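Local coordinates for AtxE2 (Asticcacaulis excentricus, PDB 5TXE), which hydrolyses the isopeptide bond of the lasso peptides astexin-2 and astexin-3, turning the threaded substrates into linear peptides, at residues Val74-Phe86 with His638-Tyr650. The protein carries 1 engineered substitution. Sequence-based numbering, arbitrary orientation.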
loop_
_atom_site.group_PDB
_atom_site.type_symbol
_atom_site.label_atom_id
_atom_site.label_comp_id
_atom_site.label_asym_id
_atom_site.label_seq_id
_atom_site.Cartn_x
_atom_site.Cartn_y
_atom_site.Cartn_z
ATOM N N VAL A 74 -11.738 12.380 2.253
ATOM C CA VAL A 74 -12.387 11.119 2.655
ATOM C C VAL A 74 -12.924 10.430 1.422
ATOM O O VAL A 74 -13.449 11.074 0.531
ATOM C CB VAL A 74 -13.553 11.307 3.669
ATOM C CG1 VAL A 74 -14.194 9.969 3.978
ATOM C CG2 VAL A 74 -13.036 11.860 5.002
ATOM N N ARG A 75 -12.711 9.129 1.359
ATOM C CA ARG A 75 -13.150 8.332 0.245
ATOM C C ARG A 75 -14.046 7.267 0.815
ATOM O O ARG A 75 -13.715 6.596 1.807
ATOM C CB ARG A 75 -11.960 7.627 -0.414
ATOM C CG ARG A 75 -12.371 6.675 -1.520
ATOM C CD ARG A 75 -11.165 6.006 -2.181
ATOM N NE ARG A 75 -10.435 5.133 -1.278
ATOM C CZ ARG A 75 -10.850 3.951 -0.855
ATOM N NH1 ARG A 75 -11.996 3.420 -1.258
ATOM N NH2 ARG A 75 -10.089 3.271 -0.018
ATOM N N GLN A 76 -15.177 7.097 0.171
ATOM C CA GLN A 76 -16.069 6.049 0.555
ATOM C C GLN A 76 -16.667 5.295 -0.640
ATOM O O GLN A 76 -17.261 5.857 -1.548
ATOM C CB GLN A 76 -17.177 6.588 1.422
ATOM C CG GLN A 76 -17.963 5.435 2.068
ATOM C CD GLN A 76 -18.737 5.852 3.278
ATOM O OE1 GLN A 76 -18.602 6.973 3.798
ATOM N NE2 GLN A 76 -19.559 4.964 3.731
ATOM N N ALA A 77 -16.544 3.987 -0.583
ATOM C CA ALA A 77 -16.869 3.142 -1.733
ATOM C C ALA A 77 -18.311 2.696 -1.682
ATOM O O ALA A 77 -18.823 2.326 -0.613
ATOM C CB ALA A 77 -15.937 1.920 -1.741
ATOM N N ASP A 78 -18.934 2.652 -2.854
ATOM C CA ASP A 78 -20.317 2.210 -2.974
ATOM C C ASP A 78 -20.374 1.154 -4.047
ATOM O O ASP A 78 -20.229 1.472 -5.220
ATOM C CB ASP A 78 -21.234 3.376 -3.345
ATOM C CG ASP A 78 -22.724 2.938 -3.489
ATOM O OD1 ASP A 78 -23.060 1.723 -3.427
ATOM O OD2 ASP A 78 -23.583 3.831 -3.645
ATOM N N PRO A 79 -20.599 -0.103 -3.657
ATOM C CA PRO A 79 -20.540 -1.223 -4.588
ATOM C C PRO A 79 -21.797 -1.386 -5.436
ATOM O O PRO A 79 -21.749 -2.049 -6.458
ATOM C CB PRO A 79 -20.315 -2.425 -3.685
ATOM C CG PRO A 79 -20.905 -2.027 -2.389
ATOM C CD PRO A 79 -20.754 -0.543 -2.268
ATOM N N VAL A 80 -22.873 -0.680 -5.084
ATOM C CA VAL A 80 -24.095 -0.742 -5.883
ATOM C C VAL A 80 -23.959 0.172 -7.066
ATOM O O VAL A 80 -24.237 -0.227 -8.201
ATOM C CB VAL A 80 -25.326 -0.400 -5.037
ATOM C CG1 VAL A 80 -26.599 -0.339 -5.896
ATOM C CG2 VAL A 80 -25.511 -1.459 -3.949
ATOM N N THR A 81 -23.507 1.401 -6.841
ATOM C CA THR A 81 -23.280 2.319 -7.954
ATOM C C THR A 81 -21.937 2.058 -8.553
ATOM O O THR A 81 -21.654 2.550 -9.646
ATOM C CB THR A 81 -23.214 3.811 -7.523
ATOM O OG1 THR A 81 -22.201 3.942 -6.485
ATOM C CG2 THR A 81 -24.556 4.270 -7.014
ATOM N N ASN A 82 -21.100 1.285 -7.869
ATOM C CA ASN A 82 -19.745 0.953 -8.363
ATOM C C ASN A 82 -18.885 2.180 -8.546
ATOM O O ASN A 82 -18.203 2.343 -9.526
ATOM C CB ASN A 82 -19.739 0.095 -9.637
ATOM C CG ASN A 82 -18.342 -0.446 -9.937
ATOM O OD1 ASN A 82 -17.576 -0.724 -9.013
ATOM N ND2 ASN A 82 -17.981 -0.554 -11.217
ATOM N N LEU A 83 -18.941 3.041 -7.552
ATOM C CA LEU A 83 -18.224 4.311 -7.534
ATOM C C LEU A 83 -17.763 4.658 -6.150
ATOM O O LEU A 83 -18.483 4.443 -5.172
ATOM C CB LEU A 83 -19.140 5.448 -7.992
ATOM C CG LEU A 83 -19.417 5.578 -9.495
ATOM C CD1 LEU A 83 -20.508 6.657 -9.745
ATOM C CD2 LEU A 83 -18.185 5.899 -10.329
ATOM N N ASN A 84 -16.526 5.118 -6.069
ATOM C CA ASN A 84 -16.060 5.854 -4.921
ATOM C C ASN A 84 -16.616 7.258 -4.904
ATOM O O ASN A 84 -16.767 7.894 -5.939
ATOM C CB ASN A 84 -14.545 5.925 -4.948
ATOM C CG ASN A 84 -13.906 4.601 -4.516
ATOM O OD1 ASN A 84 -13.869 4.289 -3.337
ATOM N ND2 ASN A 84 -13.453 3.824 -5.467
ATOM N N VAL A 85 -16.952 7.708 -3.717
ATOM C CA VAL A 85 -17.374 9.075 -3.486
ATOM C C VAL A 85 -16.285 9.780 -2.657
ATOM O O VAL A 85 -15.929 9.290 -1.589
ATOM C CB VAL A 85 -18.684 9.097 -2.663
ATOM C CG1 VAL A 85 -19.123 10.538 -2.421
ATOM C CG2 VAL A 85 -19.763 8.356 -3.451
ATOM N N PHE A 86 -15.758 10.864 -3.189
ATOM C CA PHE A 86 -14.731 11.630 -2.499
ATOM C C PHE A 86 -15.289 12.935 -1.911
ATOM O O PHE A 86 -16.111 13.575 -2.521
ATOM C CB PHE A 86 -13.593 11.957 -3.456
ATOM C CG PHE A 86 -12.854 10.755 -3.939
ATOM C CD1 PHE A 86 -11.819 10.239 -3.186
ATOM C CD2 PHE A 86 -13.197 10.135 -5.120
ATOM C CE1 PHE A 86 -11.118 9.138 -3.603
ATOM C CE2 PHE A 86 -12.492 9.031 -5.546
ATOM C CZ PHE A 86 -11.458 8.536 -4.778
ATOM N N HIS A 638 -3.355 -3.933 -10.988
ATOM C CA HIS A 638 -2.604 -4.761 -10.050
ATOM C C HIS A 638 -3.227 -4.758 -8.673
ATOM O O HIS A 638 -3.410 -5.820 -8.093
ATOM C CB HIS A 638 -1.174 -4.173 -10.052
ATOM C CG HIS A 638 -0.232 -4.794 -9.100
ATOM N ND1 HIS A 638 0.244 -6.064 -9.270
ATOM C CD2 HIS A 638 0.390 -4.296 -7.999
ATOM C CE1 HIS A 638 1.083 -6.350 -8.288
ATOM N NE2 HIS A 638 1.178 -5.295 -7.498
ATOM N N VAL A 639 -3.618 -3.588 -8.192
ATOM C CA VAL A 639 -4.544 -3.444 -7.052
ATOM C C VAL A 639 -5.905 -2.941 -7.597
ATOM O O VAL A 639 -5.933 -2.005 -8.423
ATOM C CB VAL A 639 -3.950 -2.424 -6.079
ATOM C CG1 VAL A 639 -4.955 -1.991 -5.040
ATOM C CG2 VAL A 639 -2.713 -3.022 -5.415
ATOM N N LYS A 640 -7.014 -3.526 -7.153
ATOM C CA LYS A 640 -8.304 -3.252 -7.764
ATOM C C LYS A 640 -8.902 -2.005 -7.177
ATOM O O LYS A 640 -8.638 -1.709 -6.061
ATOM C CB LYS A 640 -9.263 -4.423 -7.660
ATOM C CG LYS A 640 -8.784 -5.638 -8.411
ATOM C CD LYS A 640 -9.697 -6.820 -8.181
ATOM C CE LYS A 640 -9.247 -8.052 -8.943
ATOM N NZ LYS A 640 -8.064 -8.720 -8.320
ATOM N N TRP A 641 -9.641 -1.252 -7.987
ATOM C CA TRP A 641 -10.119 0.061 -7.579
ATOM C C TRP A 641 -11.642 0.166 -7.606
ATOM O O TRP A 641 -12.214 1.055 -6.947
ATOM C CB TRP A 641 -9.469 1.122 -8.476
ATOM C CG TRP A 641 -9.886 1.107 -9.884
ATOM C CD1 TRP A 641 -9.409 0.303 -10.852
ATOM C CD2 TRP A 641 -10.833 2.020 -10.537
ATOM N NE1 TRP A 641 -10.033 0.611 -12.069
ATOM C CE2 TRP A 641 -10.908 1.651 -11.880
ATOM C CE3 TRP A 641 -11.625 3.081 -10.093
ATOM C CZ2 TRP A 641 -11.728 2.316 -12.804
ATOM C CZ3 TRP A 641 -12.453 3.736 -11.005
ATOM C CH2 TRP A 641 -12.483 3.352 -12.354
ATOM N N GLN A 642 -12.335 -0.722 -8.345
ATOM C CA GLN A 642 -13.786 -0.569 -8.510
ATOM C C GLN A 642 -14.528 -1.290 -7.390
ATOM O O GLN A 642 -14.309 -2.468 -7.146
ATOM C CB GLN A 642 -14.272 -1.065 -9.873
ATOM C CG GLN A 642 -13.593 -0.396 -11.062
ATOM C CD GLN A 642 -14.205 -0.809 -12.392
ATOM O OE1 GLN A 642 -15.399 -0.924 -12.526
ATOM N NE2 GLN A 642 -13.376 -1.059 -13.349
ATOM N N PRO A 643 -15.352 -0.552 -6.640
ATOM C CA PRO A 643 -15.972 -1.138 -5.459
ATOM C C PRO A 643 -16.788 -2.399 -5.713
ATOM O O PRO A 643 -16.760 -3.310 -4.867
ATOM C CB PRO A 643 -16.872 -0.027 -4.959
ATOM C CG PRO A 643 -16.164 1.230 -5.408
ATOM C CD PRO A 643 -15.655 0.881 -6.766
ATOM N N ALA A 644 -17.518 -2.471 -6.836
ATOM C CA ALA A 644 -18.304 -3.679 -7.112
ATOM C C ALA A 644 -17.378 -4.859 -7.293
ATOM O O ALA A 644 -17.661 -5.974 -6.865
ATOM C CB ALA A 644 -19.170 -3.497 -8.347
ATOM N N HIS A 645 -16.248 -4.591 -7.917
ATOM C CA HIS A 645 -15.292 -5.663 -8.117
ATOM C C HIS A 645 -14.744 -6.174 -6.795
ATOM O O HIS A 645 -14.574 -7.393 -6.608
ATOM C CB HIS A 645 -14.137 -5.207 -8.964
ATOM C CG HIS A 645 -14.486 -4.956 -10.377
ATOM N ND1 HIS A 645 -13.626 -4.325 -11.247
ATOM C CD2 HIS A 645 -15.582 -5.282 -11.093
ATOM C CE1 HIS A 645 -14.191 -4.259 -12.436
ATOM N NE2 HIS A 645 -15.403 -4.779 -12.351
ATOM N N ARG A 646 -14.365 -5.247 -5.928
ATOM C CA ARG A 646 -13.791 -5.636 -4.632
ATOM C C ARG A 646 -14.771 -6.451 -3.861
ATOM O O ARG A 646 -14.420 -7.479 -3.300
ATOM C CB ARG A 646 -13.383 -4.411 -3.846
ATOM C CG ARG A 646 -12.954 -4.672 -2.379
ATOM C CD ARG A 646 -12.101 -3.526 -1.807
ATOM N NE ARG A 646 -10.728 -3.628 -2.312
ATOM C CZ ARG A 646 -10.189 -2.869 -3.259
ATOM N NH1 ARG A 646 -10.834 -1.809 -3.796
ATOM N NH2 ARG A 646 -8.970 -3.171 -3.674
ATOM N N LEU A 647 -16.037 -6.036 -3.844
ATOM C CA LEU A 647 -17.028 -6.791 -3.121
ATOM C C LEU A 647 -17.192 -8.193 -3.662
ATOM O O LEU A 647 -17.368 -9.142 -2.921
ATOM C CB LEU A 647 -18.372 -6.039 -3.130
ATOM C CG LEU A 647 -19.521 -6.778 -2.432
ATOM C CD1 LEU A 647 -19.178 -7.044 -0.992
ATOM C CD2 LEU A 647 -20.832 -5.976 -2.482
ATOM N N ALA A 648 -17.143 -8.321 -4.990
ATOM C CA ALA A 648 -17.300 -9.601 -5.647
ATOM C C ALA A 648 -16.085 -10.483 -5.372
ATOM O O ALA A 648 -16.223 -11.645 -5.154
ATOM C CB ALA A 648 -17.451 -9.365 -7.122
ATOM N N VAL A 649 -14.907 -9.898 -5.313
ATOM C CA VAL A 649 -13.718 -10.620 -4.922
ATOM C C VAL A 649 -13.831 -11.161 -3.466
ATOM O O VAL A 649 -13.621 -12.343 -3.217
ATOM C CB VAL A 649 -12.497 -9.716 -5.042
ATOM C CG1 VAL A 649 -11.249 -10.359 -4.397
ATOM C CG2 VAL A 649 -12.198 -9.494 -6.509
ATOM N N TYR A 650 -14.181 -10.272 -2.527
ATOM C CA TYR A 650 -14.445 -10.649 -1.138
ATOM C C TYR A 650 -15.375 -11.839 -1.065
ATOM O O TYR A 650 -15.081 -12.838 -0.399
ATOM C CB TYR A 650 -15.122 -9.530 -0.372
ATOM C CG TYR A 650 -14.289 -8.338 0.057
ATOM C CD1 TYR A 650 -12.900 -8.269 -0.098
ATOM C CD2 TYR A 650 -14.911 -7.256 0.674
ATOM C CE1 TYR A 650 -12.173 -7.137 0.303
ATOM C CE2 TYR A 650 -14.192 -6.158 1.130
ATOM C CZ TYR A 650 -12.833 -6.103 0.963
ATOM O OH TYR A 650 -12.210 -5.013 1.470
HETATM O O HOH W 1 -11.828 1.437 -4.523
#
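N82, on the turn between strands 69-78 and 83-92, meets the start of helix 643-662, its OD1 at A644 and its ND2 at the N-cap residue Q642. The OD1 accepts from A644 N at 2.8 Å, a fairly straight bond (N-H...O 163°) whose donor stands above the carbonyl plane. N82 ND2 donates to Q642 OE1 at 2.9 Å, in the carbonyl plane and on a lone pair; the two amides lie nearly coplanar, 29° apart. With chi1 at -169°, CG of N82 lies opposite the backbone N, which brings the amide to the helix start. P643 forms the tight apolar part: its CG lies 3.7 Å from A77 CB. P643 CB also lies 3.7 Å from the carbonyl oxygen D78 O. Beside it, P79 CB touches L647 CD2 at 3.8 Å, and helix 40-44 adds V44 against P79 and P40 and E41 against L647.

The side at N84 is looser. Its ND2 makes a weak, bent bond of 3.4 Å to W641 O; R75 NH1 holds N84 OD1 from the guanidinium edge. Replacing N82 by an alanine is likely to leave the N-H of A644 and Q642 OE1 without these mates and weaken the hold of the turn on the helix start.

The turn, a G1 bulge with N82 and L83 facing D78, thus joins an N-terminal antiparallel sheet to the alpha/beta-hydrolase domain of this prolyl oligopeptidase-family enzyme. The helix start follows, in the chain, the loop that carries H638, the probable charge-relay histidine. The chemistry implies a specific polar grip on a helix N-terminus, backed by proline packing, with a weakly bonded edge at N84.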